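Local coordinates for uncharacterized protein (Bacteroides ovatus CL02T12C04, PDB 6PTM) that probably removes sugar units from the ends of carrageenan chains as an exo-acting glycoside hydrolase of family GH42, at residues D369-W374 with S407-E412; W374-K379 with T415-I420; Y719-V724 with V733-A738; K743-V748 with S754-V759. All coordinates share one frame; numbering follows the deposited sequence.

Contact 1. Residues D369-W374 with S407-E412. With EDO (1,2-ethanediol), chain C.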
loop_
_atom_site.group_PDB
_atom_site.type_symbol
_atom_site.label_atom_id
_atom_site.label_comp_id
_atom_site.label_asym_id
_atom_site.label_seq_id
_atom_site.Cartn_x
_atom_site.Cartn_y
_atom_site.Cartn_z
ATOM N N ASP A 369 18.283 0.584 11.435
ATOM C CA ASP A 369 18.172 -0.015 12.787
ATOM C C ASP A 369 17.750 1.057 13.794
ATOM O O ASP A 369 16.913 0.734 14.622
ATOM C CB ASP A 369 19.437 -0.794 13.165
ATOM C CG ASP A 369 19.625 -2.051 12.320
ATOM O OD1 ASP A 369 18.709 -2.362 11.519
ATOM O OD2 ASP A 369 20.673 -2.721 12.465
ATOM N N ARG A 370 18.255 2.285 13.730
ATOM C CA ARG A 370 17.884 3.272 14.773
ATOM C C ARG A 370 16.468 3.771 14.496
ATOM O O ARG A 370 15.788 4.219 15.431
ATOM C CB ARG A 370 18.852 4.453 14.861
ATOM C CG ARG A 370 18.943 5.291 13.596
ATOM C CD ARG A 370 18.838 6.748 13.895
ATOM N NE ARG A 370 18.889 7.518 12.657
ATOM C CZ ARG A 370 18.834 8.847 12.601
ATOM N NH1 ARG A 370 18.882 9.444 11.420
ATOM N NH2 ARG A 370 18.778 9.571 13.715
ATOM N N VAL A 371 16.059 3.763 13.230
ATOM C CA VAL A 371 14.671 4.183 12.910
ATOM C C VAL A 371 13.723 3.096 13.401
ATOM O O VAL A 371 12.716 3.430 14.024
ATOM C CB VAL A 371 14.503 4.504 11.410
ATOM C CG1 VAL A 371 13.035 4.598 11.035
ATOM C CG2 VAL A 371 15.261 5.784 11.066
ATOM N N THR A 372 14.029 1.821 13.105
ATOM C CA THR A 372 13.243 0.687 13.639
ATOM C C THR A 372 13.119 0.824 15.173
ATOM O O THR A 372 11.982 0.670 15.720
ATOM C CB THR A 372 13.869 -0.644 13.205
ATOM O OG1 THR A 372 13.910 -0.748 11.777
ATOM C CG2 THR A 372 13.151 -1.807 13.833
ATOM N N GLU A 373 14.228 1.071 15.863
ATOM C CA GLU A 373 14.240 1.205 17.357
ATOM C C GLU A 373 13.317 2.365 17.791
ATOM O O GLU A 373 12.555 2.226 18.785
ATOM C CB GLU A 373 15.677 1.347 17.856
ATOM C CG GLU A 373 15.788 1.401 19.378
ATOM C CD GLU A 373 15.437 2.727 20.029
ATOM O OE1 GLU A 373 15.738 3.791 19.437
ATOM O OE2 GLU A 373 14.866 2.694 21.142
ATOM N N TRP A 374 13.326 3.467 17.049
ATOM C CA TRP A 374 12.495 4.643 17.370
ATOM C C TRP A 374 11.020 4.233 17.350
ATOM O O TRP A 374 10.282 4.554 18.294
ATOM C CB TRP A 374 12.839 5.771 16.392
ATOM C CG TRP A 374 11.794 6.838 16.270
ATOM C CD1 TRP A 374 10.995 7.109 15.192
ATOM C CD2 TRP A 374 11.447 7.785 17.280
ATOM N NE1 TRP A 374 10.188 8.177 15.460
ATOM C CE2 TRP A 374 10.423 8.595 16.740
ATOM C CE3 TRP A 374 11.910 8.029 18.579
ATOM C CZ2 TRP A 374 9.875 9.653 17.456
ATOM C CZ3 TRP A 374 11.374 9.085 19.277
ATOM C CH2 TRP A 374 10.356 9.866 18.728
ATOM N N SER A 407 16.969 6.061 3.508
ATOM C CA SER A 407 15.835 6.671 4.250
ATOM C C SER A 407 15.791 6.193 5.710
ATOM O O SER A 407 15.046 6.802 6.478
ATOM C CB SER A 407 14.513 6.335 3.596
ATOM O OG SER A 407 14.312 4.933 3.632
ATOM N N GLY A 408 16.444 5.081 6.041
ATOM C CA GLY A 408 16.344 4.439 7.370
ATOM C C GLY A 408 15.069 3.604 7.484
ATOM O O GLY A 408 14.728 3.126 8.591
ATOM N N ILE A 409 14.368 3.431 6.365
ATOM C CA ILE A 409 13.124 2.634 6.311
ATOM C C ILE A 409 13.466 1.209 5.887
ATOM O O ILE A 409 13.822 0.969 4.682
ATOM C CB ILE A 409 12.098 3.304 5.381
ATOM C CG1 ILE A 409 11.742 4.693 5.909
ATOM C CG2 ILE A 409 10.875 2.426 5.207
ATOM C CD1 ILE A 409 11.264 4.751 7.361
ATOM N N ASP A 410 13.285 0.305 6.842
ATOM C CA ASP A 410 13.464 -1.158 6.696
ATOM C C ASP A 410 12.055 -1.747 6.605
ATOM O O ASP A 410 11.442 -1.949 7.648
ATOM C CB ASP A 410 14.302 -1.698 7.855
ATOM C CG ASP A 410 14.575 -3.202 7.851
ATOM O OD1 ASP A 410 13.883 -3.952 7.108
ATOM O OD2 ASP A 410 15.462 -3.624 8.608
ATOM N N LEU A 411 11.522 -1.915 5.404
ATOM C CA LEU A 411 10.093 -2.291 5.235
ATOM C C LEU A 411 9.833 -3.626 5.948
ATOM O O LEU A 411 8.735 -3.827 6.515
ATOM C CB LEU A 411 9.740 -2.378 3.737
ATOM C CG LEU A 411 8.274 -2.662 3.420
ATOM C CD1 LEU A 411 7.355 -1.709 4.146
ATOM C CD2 LEU A 411 8.006 -2.582 1.923
ATOM N N GLU A 412 10.767 -4.567 5.873
ATOM C CA GLU A 412 10.561 -5.879 6.517
ATOM C C GLU A 412 10.412 -5.665 8.025
ATOM O O GLU A 412 9.440 -6.154 8.602
ATOM C CB GLU A 412 11.738 -6.819 6.311
ATOM C CG GLU A 412 11.580 -8.078 7.123
ATOM C CD GLU A 412 12.538 -9.199 6.735
ATOM O OE1 GLU A 412 13.664 -8.837 6.353
ATOM O OE2 GLU A 412 12.184 -10.408 6.832
HETATM C C1 EDO C . 20.197 -3.093 8.562
HETATM O O1 EDO C . 19.434 -3.927 9.385
HETATM C C2 EDO C . 20.965 -3.919 7.580
HETATM O O2 EDO C . 22.041 -4.639 8.141
HETATM O O HOH W 1 16.050 -2.309 11.013
HETATM O O HOH W 2 13.267 1.062 9.638
#

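Contact 2. Residues W374-K379 with T415-I420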
loop_
_atom_site.group_PDB
_atom_site.type_symbol
_atom_site.label_atom_id
_atom_site.label_comp_id
_atom_site.label_asym_id
_atom_site.label_seq_id
_atom_site.Cartn_x
_atom_site.Cartn_y
_atom_site.Cartn_z
ATOM N N TRP A 374 13.326 3.467 17.049
ATOM C CA TRP A 374 12.495 4.643 17.370
ATOM C C TRP A 374 11.020 4.233 17.350
ATOM O O TRP A 374 10.282 4.554 18.294
ATOM C CB TRP A 374 12.839 5.771 16.392
ATOM C CG TRP A 374 11.794 6.838 16.270
ATOM C CD1 TRP A 374 10.995 7.109 15.192
ATOM C CD2 TRP A 374 11.447 7.785 17.280
ATOM N NE1 TRP A 374 10.188 8.177 15.460
ATOM C CE2 TRP A 374 10.423 8.595 16.740
ATOM C CE3 TRP A 374 11.910 8.029 18.579
ATOM C CZ2 TRP A 374 9.875 9.653 17.456
ATOM C CZ3 TRP A 374 11.374 9.085 19.277
ATOM C CH2 TRP A 374 10.356 9.866 18.728
ATOM N N PHE A 375 10.600 3.534 16.301
ATOM C CA PHE A 375 9.193 3.107 16.139
ATOM C C PHE A 375 8.867 2.040 17.180
ATOM O O PHE A 375 7.692 2.049 17.643
ATOM C CB PHE A 375 8.918 2.685 14.696
ATOM C CG PHE A 375 8.778 3.867 13.783
ATOM C CD1 PHE A 375 7.796 4.812 14.010
ATOM C CD2 PHE A 375 9.659 4.071 12.739
ATOM C CE1 PHE A 375 7.677 5.908 13.180
ATOM C CE2 PHE A 375 9.541 5.176 11.918
ATOM C CZ PHE A 375 8.574 6.109 12.158
ATOM N N SER A 376 9.827 1.194 17.559
ATOM C CA SER A 376 9.675 0.257 18.689
ATOM C C SER A 376 9.441 1.030 19.993
ATOM O O SER A 376 8.526 0.632 20.749
ATOM C CB SER A 376 10.837 -0.720 18.812
ATOM O OG SER A 376 10.840 -1.601 17.692
ATOM N N PHE A 377 10.231 2.067 20.266
ATOM C CA PHE A 377 10.053 2.956 21.450
ATOM C C PHE A 377 8.626 3.525 21.442
ATOM O O PHE A 377 7.926 3.366 22.442
ATOM C CB PHE A 377 11.110 4.068 21.495
ATOM C CG PHE A 377 10.774 5.228 22.401
ATOM C CD1 PHE A 377 10.894 5.114 23.782
ATOM C CD2 PHE A 377 10.319 6.427 21.866
ATOM C CE1 PHE A 377 10.530 6.166 24.613
ATOM C CE2 PHE A 377 9.954 7.479 22.699
ATOM C CZ PHE A 377 10.051 7.341 24.070
ATOM N N LEU A 378 8.157 4.128 20.352
ATOM C CA LEU A 378 6.796 4.754 20.341
ATOM C C LEU A 378 5.726 3.699 20.650
ATOM O O LEU A 378 4.859 3.958 21.494
ATOM C CB LEU A 378 6.529 5.415 18.980
ATOM C CG LEU A 378 7.304 6.697 18.708
ATOM C CD1 LEU A 378 6.970 7.233 17.317
ATOM C CD2 LEU A 378 7.059 7.776 19.789
ATOM N N LYS A 379 5.786 2.549 19.979
ATOM C CA LYS A 379 4.862 1.415 20.197
ATOM C C LYS A 379 4.936 0.942 21.653
ATOM O O LYS A 379 3.842 0.773 22.269
ATOM C CB LYS A 379 5.160 0.246 19.254
ATOM C CG LYS A 379 4.374 -1.017 19.571
ATOM C CD LYS A 379 4.676 -2.211 18.697
ATOM C CE LYS A 379 6.143 -2.575 18.671
ATOM N NZ LYS A 379 6.357 -3.928 18.086
ATOM N N THR A 415 7.262 -3.666 9.010
ATOM C CA THR A 415 6.048 -4.478 8.742
ATOM C C THR A 415 5.888 -5.543 9.838
ATOM O O THR A 415 4.791 -5.629 10.445
ATOM C CB THR A 415 6.071 -5.070 7.339
ATOM O OG1 THR A 415 5.990 -3.961 6.437
ATOM C CG2 THR A 415 4.919 -6.026 7.169
ATOM N N ARG A 416 6.964 -6.246 10.152
ATOM C CA ARG A 416 6.977 -7.305 11.193
ATOM C C ARG A 416 6.603 -6.692 12.550
ATOM O O ARG A 416 5.798 -7.292 13.274
ATOM C CB ARG A 416 8.362 -7.946 11.218
ATOM C CG ARG A 416 8.595 -8.914 12.367
ATOM C CD ARG A 416 10.081 -9.219 12.481
ATOM N NE ARG A 416 10.742 -8.078 13.079
ATOM C CZ ARG A 416 12.012 -7.753 12.902
ATOM N NH1 ARG A 416 12.787 -8.512 12.165
ATOM N NH2 ARG A 416 12.501 -6.681 13.491
ATOM N N ASN A 417 7.177 -5.542 12.852
ATOM C CA ASN A 417 6.994 -4.858 14.159
ATOM C C ASN A 417 5.596 -4.256 14.320
ATOM O O ASN A 417 5.261 -3.846 15.455
ATOM C CB ASN A 417 8.088 -3.830 14.409
ATOM C CG ASN A 417 9.423 -4.508 14.619
ATOM O OD1 ASN A 417 9.468 -5.740 14.659
ATOM N ND2 ASN A 417 10.492 -3.726 14.707
ATOM N N SER A 418 4.843 -4.174 13.230
ATOM C CA SER A 418 3.505 -3.542 13.234
ATOM C C SER A 418 2.392 -4.592 13.295
ATOM O O SER A 418 2.456 -5.564 12.565
ATOM C CB SER A 418 3.341 -2.701 12.001
ATOM O OG SER A 418 4.120 -1.533 12.053
ATOM N N GLU A 419 1.407 -4.367 14.156
ATOM C CA GLU A 419 0.202 -5.230 14.273
ATOM C C GLU A 419 -0.650 -5.105 12.999
ATOM O O GLU A 419 -1.342 -6.051 12.677
ATOM C CB GLU A 419 -0.565 -4.931 15.559
ATOM C CG GLU A 419 0.226 -5.237 16.814
ATOM C CD GLU A 419 1.410 -4.335 17.131
ATOM O OE1 GLU A 419 1.403 -3.147 16.757
ATOM O OE2 GLU A 419 2.339 -4.837 17.759
ATOM N N ILE A 420 -0.654 -3.918 12.384
ATOM C CA ILE A 420 -1.398 -3.622 11.124
ATOM C C ILE A 420 -0.356 -3.202 10.071
ATOM O O ILE A 420 0.544 -2.477 10.442
ATOM C CB ILE A 420 -2.461 -2.525 11.365
ATOM C CG1 ILE A 420 -3.618 -2.988 12.258
ATOM C CG2 ILE A 420 -2.963 -1.937 10.059
ATOM C CD1 ILE A 420 -4.511 -1.877 12.733
HETATM O O HOH W 3 9.663 -0.913 14.840
#

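Contact 3. Residues Y719-V724 with V733-A738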
loop_
_atom_site.group_PDB
_atom_site.type_symbol
_atom_site.label_atom_id
_atom_site.label_comp_id
_atom_site.label_asym_id
_atom_site.label_seq_id
_atom_site.Cartn_x
_atom_site.Cartn_y
_atom_site.Cartn_z
ATOM N N TYR A 719 -14.212 -23.515 -10.212
ATOM C CA TYR A 719 -13.047 -22.659 -9.930
ATOM C C TYR A 719 -13.488 -21.202 -10.059
ATOM O O TYR A 719 -14.338 -20.897 -10.897
ATOM C CB TYR A 719 -11.883 -23.048 -10.838
ATOM C CG TYR A 719 -11.422 -24.460 -10.582
ATOM C CD1 TYR A 719 -10.553 -24.753 -9.546
ATOM C CD2 TYR A 719 -11.974 -25.528 -11.288
ATOM C CE1 TYR A 719 -10.174 -26.052 -9.272
ATOM C CE2 TYR A 719 -11.614 -26.837 -11.014
ATOM C CZ TYR A 719 -10.729 -27.098 -9.991
ATOM O OH TYR A 719 -10.374 -28.382 -9.740
ATOM N N ILE A 720 -12.904 -20.339 -9.248
ATOM C CA ILE A 720 -13.122 -18.866 -9.327
ATOM C C ILE A 720 -11.859 -18.278 -9.932
ATOM O O ILE A 720 -10.774 -18.538 -9.410
ATOM C CB ILE A 720 -13.479 -18.218 -7.978
ATOM C CG1 ILE A 720 -14.609 -18.957 -7.253
ATOM C CG2 ILE A 720 -13.795 -16.757 -8.199
ATOM C CD1 ILE A 720 -15.906 -19.080 -8.028
ATOM N N VAL A 721 -12.003 -17.624 -11.068
ATOM C CA VAL A 721 -10.835 -17.059 -11.805
ATOM C C VAL A 721 -10.878 -15.545 -11.656
ATOM O O VAL A 721 -11.929 -14.958 -11.946
ATOM C CB VAL A 721 -10.856 -17.459 -13.283
ATOM C CG1 VAL A 721 -9.694 -16.839 -14.041
ATOM C CG2 VAL A 721 -10.883 -18.975 -13.438
ATOM N N ASN A 722 -9.786 -14.941 -11.207
ATOM C CA ASN A 722 -9.662 -13.480 -11.053
ATOM C C ASN A 722 -8.683 -12.994 -12.121
ATOM O O ASN A 722 -7.575 -13.557 -12.207
ATOM C CB ASN A 722 -9.168 -13.142 -9.654
ATOM C CG ASN A 722 -8.983 -11.650 -9.482
ATOM O OD1 ASN A 722 -9.962 -10.934 -9.357
ATOM N ND2 ASN A 722 -7.753 -11.183 -9.600
ATOM N N ILE A 723 -9.069 -12.002 -12.925
ATOM C CA ILE A 723 -8.163 -11.446 -13.972
ATOM C C ILE A 723 -8.252 -9.941 -13.881
ATOM O O ILE A 723 -9.392 -9.432 -13.879
ATOM C CB ILE A 723 -8.507 -11.914 -15.390
ATOM C CG1 ILE A 723 -8.767 -13.411 -15.476
ATOM C CG2 ILE A 723 -7.403 -11.485 -16.331
ATOM C CD1 ILE A 723 -9.255 -13.841 -16.858
ATOM N N VAL A 724 -7.101 -9.268 -13.805
ATOM C CA VAL A 724 -7.043 -7.794 -13.963
ATOM C C VAL A 724 -6.061 -7.488 -15.091
ATOM O O VAL A 724 -4.928 -7.939 -15.027
ATOM C CB VAL A 724 -6.613 -7.108 -12.657
ATOM C CG1 VAL A 724 -6.680 -5.602 -12.792
ATOM C CG2 VAL A 724 -7.416 -7.616 -11.486
ATOM N N VAL A 733 -7.818 -13.037 -23.399
ATOM C CA VAL A 733 -7.439 -14.205 -22.558
ATOM C C VAL A 733 -8.122 -15.422 -23.160
ATOM O O VAL A 733 -9.275 -15.337 -23.551
ATOM C CB VAL A 733 -7.740 -14.064 -21.053
ATOM C CG1 VAL A 733 -6.846 -13.017 -20.404
ATOM C CG2 VAL A 733 -9.191 -13.771 -20.765
ATOM N N SER A 734 -7.418 -16.537 -23.168
ATOM C CA SER A 734 -7.965 -17.829 -23.593
ATOM C C SER A 734 -7.779 -18.843 -22.456
ATOM O O SER A 734 -6.636 -19.012 -21.975
ATOM C CB SER A 734 -7.302 -18.240 -24.895
ATOM O OG SER A 734 -7.797 -19.508 -25.192
ATOM N N MET A 735 -8.854 -19.486 -22.023
ATOM C CA MET A 735 -8.833 -20.376 -20.825
ATOM C C MET A 735 -9.105 -21.835 -21.224
ATOM O O MET A 735 -9.915 -22.058 -22.117
ATOM C CB MET A 735 -9.899 -19.938 -19.819
ATOM C CG MET A 735 -9.715 -18.527 -19.303
ATOM S SD MET A 735 -10.902 -18.206 -17.962
ATOM C CE MET A 735 -12.429 -18.600 -18.805
ATOM N N SER A 736 -8.436 -22.784 -20.585
ATOM C CA SER A 736 -8.704 -24.230 -20.730
ATOM C C SER A 736 -8.514 -24.888 -19.372
ATOM O O SER A 736 -7.811 -24.316 -18.514
ATOM C CB SER A 736 -7.816 -24.863 -21.770
ATOM O OG SER A 736 -6.461 -24.781 -21.342
ATOM N N ALA A 737 -9.101 -26.063 -19.178
ATOM C CA ALA A 737 -8.867 -26.905 -17.988
ATOM C C ALA A 737 -7.464 -27.490 -18.057
ATOM O O ALA A 737 -7.072 -27.888 -19.111
ATOM C CB ALA A 737 -9.907 -27.988 -17.934
ATOM N N ALA A 738 -6.750 -27.578 -16.946
ATOM C CA ALA A 738 -5.430 -28.235 -16.896
ATOM C C ALA A 738 -5.658 -29.732 -17.093
ATOM O O ALA A 738 -4.847 -30.369 -17.786
ATOM C CB ALA A 738 -4.736 -27.957 -15.584
#

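Contact 4. Residues K743-V748 with S754-V759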
loop_
_atom_site.group_PDB
_atom_site.type_symbol
_atom_site.label_atom_id
_atom_site.label_comp_id
_atom_site.label_asym_id
_atom_site.label_seq_id
_atom_site.Cartn_x
_atom_site.Cartn_y
_atom_site.Cartn_z
ATOM N N LYS A 743 -16.846 -26.937 -18.998
ATOM C CA LYS A 743 -18.302 -27.091 -19.294
ATOM C C LYS A 743 -18.917 -25.696 -19.485
ATOM O O LYS A 743 -19.680 -25.510 -20.404
ATOM C CB LYS A 743 -18.945 -27.863 -18.128
ATOM C CG LYS A 743 -20.415 -28.232 -18.231
ATOM C CD LYS A 743 -21.070 -28.624 -16.896
ATOM N N SER A 744 -18.626 -24.732 -18.605
ATOM C CA SER A 744 -19.297 -23.412 -18.589
ATOM C C SER A 744 -18.442 -22.371 -17.870
ATOM O O SER A 744 -17.603 -22.727 -17.008
ATOM C CB SER A 744 -20.634 -23.478 -17.937
ATOM O OG SER A 744 -20.450 -23.820 -16.570
ATOM N N VAL A 745 -18.704 -21.118 -18.227
ATOM C CA VAL A 745 -18.054 -19.907 -17.666
ATOM C C VAL A 745 -19.180 -18.911 -17.415
ATOM O O VAL A 745 -19.976 -18.697 -18.331
ATOM C CB VAL A 745 -16.990 -19.361 -18.628
ATOM C CG1 VAL A 745 -16.231 -18.206 -17.994
ATOM C CG2 VAL A 745 -16.032 -20.444 -19.106
ATOM N N SER A 746 -19.305 -18.417 -16.191
ATOM C CA SER A 746 -20.205 -17.294 -15.857
ATOM C C SER A 746 -19.447 -16.227 -15.054
ATOM O O SER A 746 -18.376 -16.488 -14.469
ATOM C CB SER A 746 -21.457 -17.802 -15.162
ATOM O OG SER A 746 -21.119 -18.363 -13.917
ATOM N N GLU A 747 -20.030 -15.047 -15.030
ATOM C CA GLU A 747 -19.602 -13.879 -14.230
ATOM C C GLU A 747 -20.138 -14.045 -12.806
ATOM O O GLU A 747 -21.357 -14.109 -12.624
ATOM C CB GLU A 747 -20.149 -12.611 -14.875
ATOM C CG GLU A 747 -19.558 -12.363 -16.255
ATOM C CD GLU A 747 -19.894 -11.009 -16.839
ATOM O OE1 GLU A 747 -20.746 -10.357 -16.277
ATOM O OE2 GLU A 747 -19.293 -10.636 -17.852
ATOM N N VAL A 748 -19.253 -14.060 -11.822
ATOM C CA VAL A 748 -19.665 -14.213 -10.392
ATOM C C VAL A 748 -20.601 -13.061 -10.003
ATOM O O VAL A 748 -21.665 -13.310 -9.414
ATOM C CB VAL A 748 -18.428 -14.290 -9.486
ATOM C CG1 VAL A 748 -18.797 -14.168 -8.005
ATOM C CG2 VAL A 748 -17.654 -15.557 -9.787
ATOM N N SER A 754 -20.508 -16.262 -19.691
ATOM C CA SER A 754 -19.285 -15.711 -20.322
ATOM C C SER A 754 -18.754 -16.756 -21.293
ATOM O O SER A 754 -19.462 -17.709 -21.545
ATOM C CB SER A 754 -18.270 -15.297 -19.291
ATOM O OG SER A 754 -17.366 -14.345 -19.828
ATOM N N ALA A 755 -17.513 -16.632 -21.726
ATOM C CA ALA A 755 -16.901 -17.524 -22.735
ATOM C C ALA A 755 -15.507 -17.928 -22.254
ATOM O O ALA A 755 -14.990 -17.316 -21.282
ATOM C CB ALA A 755 -16.845 -16.809 -24.061
ATOM N N THR A 756 -14.899 -18.908 -22.914
ATOM C CA THR A 756 -13.506 -19.337 -22.611
ATOM C C THR A 756 -12.511 -18.349 -23.238
ATOM O O THR A 756 -11.314 -18.407 -22.857
ATOM C CB THR A 756 -13.289 -20.790 -23.035
ATOM O OG1 THR A 756 -13.436 -20.786 -24.450
ATOM C CG2 THR A 756 -14.261 -21.747 -22.367
ATOM N N LYS A 757 -12.979 -17.431 -24.093
ATOM C CA LYS A 757 -12.127 -16.366 -24.693
ATOM C C LYS A 757 -12.766 -14.998 -24.456
ATOM O O LYS A 757 -13.940 -14.834 -24.746
ATOM C CB LYS A 757 -11.909 -16.597 -26.186
ATOM C CG LYS A 757 -10.988 -17.763 -26.480
ATOM C CD LYS A 757 -10.588 -17.927 -27.964
ATOM C CE LYS A 757 -10.013 -16.664 -28.559
ATOM N NZ LYS A 757 -9.418 -16.908 -29.895
ATOM N N ILE A 758 -12.026 -14.090 -23.842
ATOM C CA ILE A 758 -12.553 -12.801 -23.320
ATOM C C ILE A 758 -11.553 -11.707 -23.669
ATOM O O ILE A 758 -10.353 -11.913 -23.507
ATOM C CB ILE A 758 -12.781 -12.859 -21.792
ATOM C CG1 ILE A 758 -13.727 -13.985 -21.382
ATOM C CG2 ILE A 758 -13.271 -11.503 -21.266
ATOM C CD1 ILE A 758 -13.760 -14.211 -19.857
ATOM N N VAL A 759 -12.059 -10.555 -24.055
ATOM C CA VAL A 759 -11.261 -9.328 -24.258
ATOM C C VAL A 759 -11.343 -8.504 -22.984
ATOM O O VAL A 759 -12.466 -8.197 -22.542
ATOM C CB VAL A 759 -11.784 -8.558 -25.477
ATOM C CG1 VAL A 759 -11.061 -7.237 -25.630
ATOM C CG2 VAL A 759 -11.662 -9.398 -26.739
HETATM O O HOH W 4 -20.061 -20.530 -20.855
HETATM O O HOH W 5 -17.012 -12.075 -18.775
#

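Contact 1. Residues D369-W374 with S407-E412
V371 holds CG1 opposite its backbone N (chi1 166°), which puts this methyl 3.3 Å from G408 O and toward I409 CD1; the seating of the helix itself leaves V371 CB 3.1 Å from G408 O. T372 sets OG1 beside its own backbone N (chi1 -60°), where the hydroxyl is bonded to M368 O one helical turn back and also meets two waters. The example illustrates how ordered water can help join a helix and a loop. One water donates to both T372 OG1 and G408 O (2.7 Å from the latter) and accepts from D410 N. The other accepts from T372 OG1 and donates to D369 OD1 and D410 OD2, each within 2.8 Å; the single proton of OG1 must therefore be shared or alternate between this water and M368 O. The two carboxylates stand only 4.5 Å apart at D369 OD1 and D410 OD2; the shared water, together with K570 in a salt bridge to D410 OD2, probably eases their repulsion. A 1,2-ethanediol molecule, probably from the crystallisation liquor, donates from O1 to D369 OD1 at 2.7 Å and is also bonded to K570. Away from the polar groups, V371 CG1 meets I409 CD1 at 4.1 Å, while S407 OG accepts from I409 N in an ST turn. D410 is the N-cap of helix 411-417, its OD1 accepting from A413 N. The contact thus lays helix 358-385 against the loop leading into helix 411-417, with T372 also on A413 and L414, helix 398-401 backing I409, and K570 arriving from helix 570-575.

Contact 2. Residues W374-K379 with T415-I420
S376 and K379, one turn apart on helix 358-385, face the end of helix 411-417 in what the order of strands suggests is a (beta/alpha)8 barrel, as expected of a GH42 enzyme; the two helices lie before and after strand 391-394. The case shows how sparse polar groups can join neighbouring helices at a partly exposed seam. First comes S376, whose OG sits 3.7 Å from N417 ND2. The two are bridged by a water that accepts from N417 ND2 at 2.9 Å and lies 3.2 Å from S376 OG, a hydroxyl also bonded to T372 O. Next, K379 leaves the helix with CG opposite its backbone N and then bends at CG-CD (chi3 55°), which turns the ammonium group onto the N417 carbonyl. There NZ donates to N417 O at 2.9 Å, in the carbonyl plane and on a lone pair. K464 NZ, from outside the two segments, is hydrogen-bonded to T415 O, R416 O and S418 O, so two lysines serve the backbone carbonyls from T415 to S418. E419 crosses the lysine chain at its middle, and the carboxylate is near the ammonium group without forming a salt bridge. Its OE1 accepts from T391 N on strand 391-394, which comes between the two helices in sequence, whereas OE2 rests 3.6 Å from K379 CD.

Contact 3. Residues Y719-V724 with V733-A738
Strand segments 719-724 and 733-737 run face to face, their backbones separated by the thickness of two side-chain layers: the CA atoms of I723 and V733 are 9.0 Å apart and those of V721 and M735 9.8 Å. As residue numbers rise on one strand they fall on the other, so the facing pairs follow each other in opposite senses. Such spacing lets side chains alone make the contact, the principle on which layered sheets are built. I723 and V733 meet tip to tip. With CD1 extended away from CA (chi2 174°), the isoleucine reaches V733 CG2 at 3.9 Å. Beside them V721 CG1 approaches M735 SD at 4.3 Å, a looser contact of a methyl with the thioether. All four residues are buried, and I696, L760 and V770 close in around them. Alternation puts N722 on the other side of its strand, where OD1 accepts from W494 NE1 of helix 486-498. The inward-facing residues belong to two antiparallel sheets, one carrying strand 718-725 between 707-715 and 765-772, the other carrying strand 731-737 between 694-700 and 757-760. Their apolar interface is that of a beta sandwich, here near the C-terminus of the chain.

Contact 4. Residues K743-V748 with S754-V759
A chain crossing from one sheet of a beta sandwich to the other brings S754 alongside the edge strand that holds V745. The crossing illustrates how a connecting loop can use the backbone of an edge strand. S754 N donates to V745 O at 2.8 Å. The N-H of the same residue, V745 N, donates to a water that in turn donates to S754 O, each bond being 3.0 Å; water thus stands in where a second direct backbone link might be expected. The valine side chain fills the angle between strand and loop. Its CG1 lies opposite the backbone N (chi1 -174°), 3.6 Å from A755 O and also against S754 CB, while CG2 meets T756 CG2 at 3.9 Å, the two side chains crossing at about a right angle. E747 adds CG at 4.4 Å from S754 CB, its OE1 being held by T750. M735 packs on V745 from within the sandwich, and the T756 backbone pairs with M735 on the second sheet. The chain thus leaves edge strand 742-747 of one sheet and enters strand 757-760, an outermost strand of the other, a connection between facing sheets as found in beta sandwiches.

Two pairs of contacts stand apart in this chain. Contacts 1 and 2 are successive steps of the same helix packing: they share W374, their centres are 10 Å apart, and T372 CG2 of the first touches N417 ND2 of the second at 3.4 Å. Contacts 3 and 4 belong to one beta sandwich, with centres 8 Å apart; V733 N and I758 O, 2.8 Å apart, probably form a hydrogen bond joining neighbouring strands. Between the pairs the centres lie about 39 to 47 Å apart, on opposite sides of the chain's centre. The bound 1,2-ethanediol belongs to contact 1 alone, and it does not by itself mark an active site.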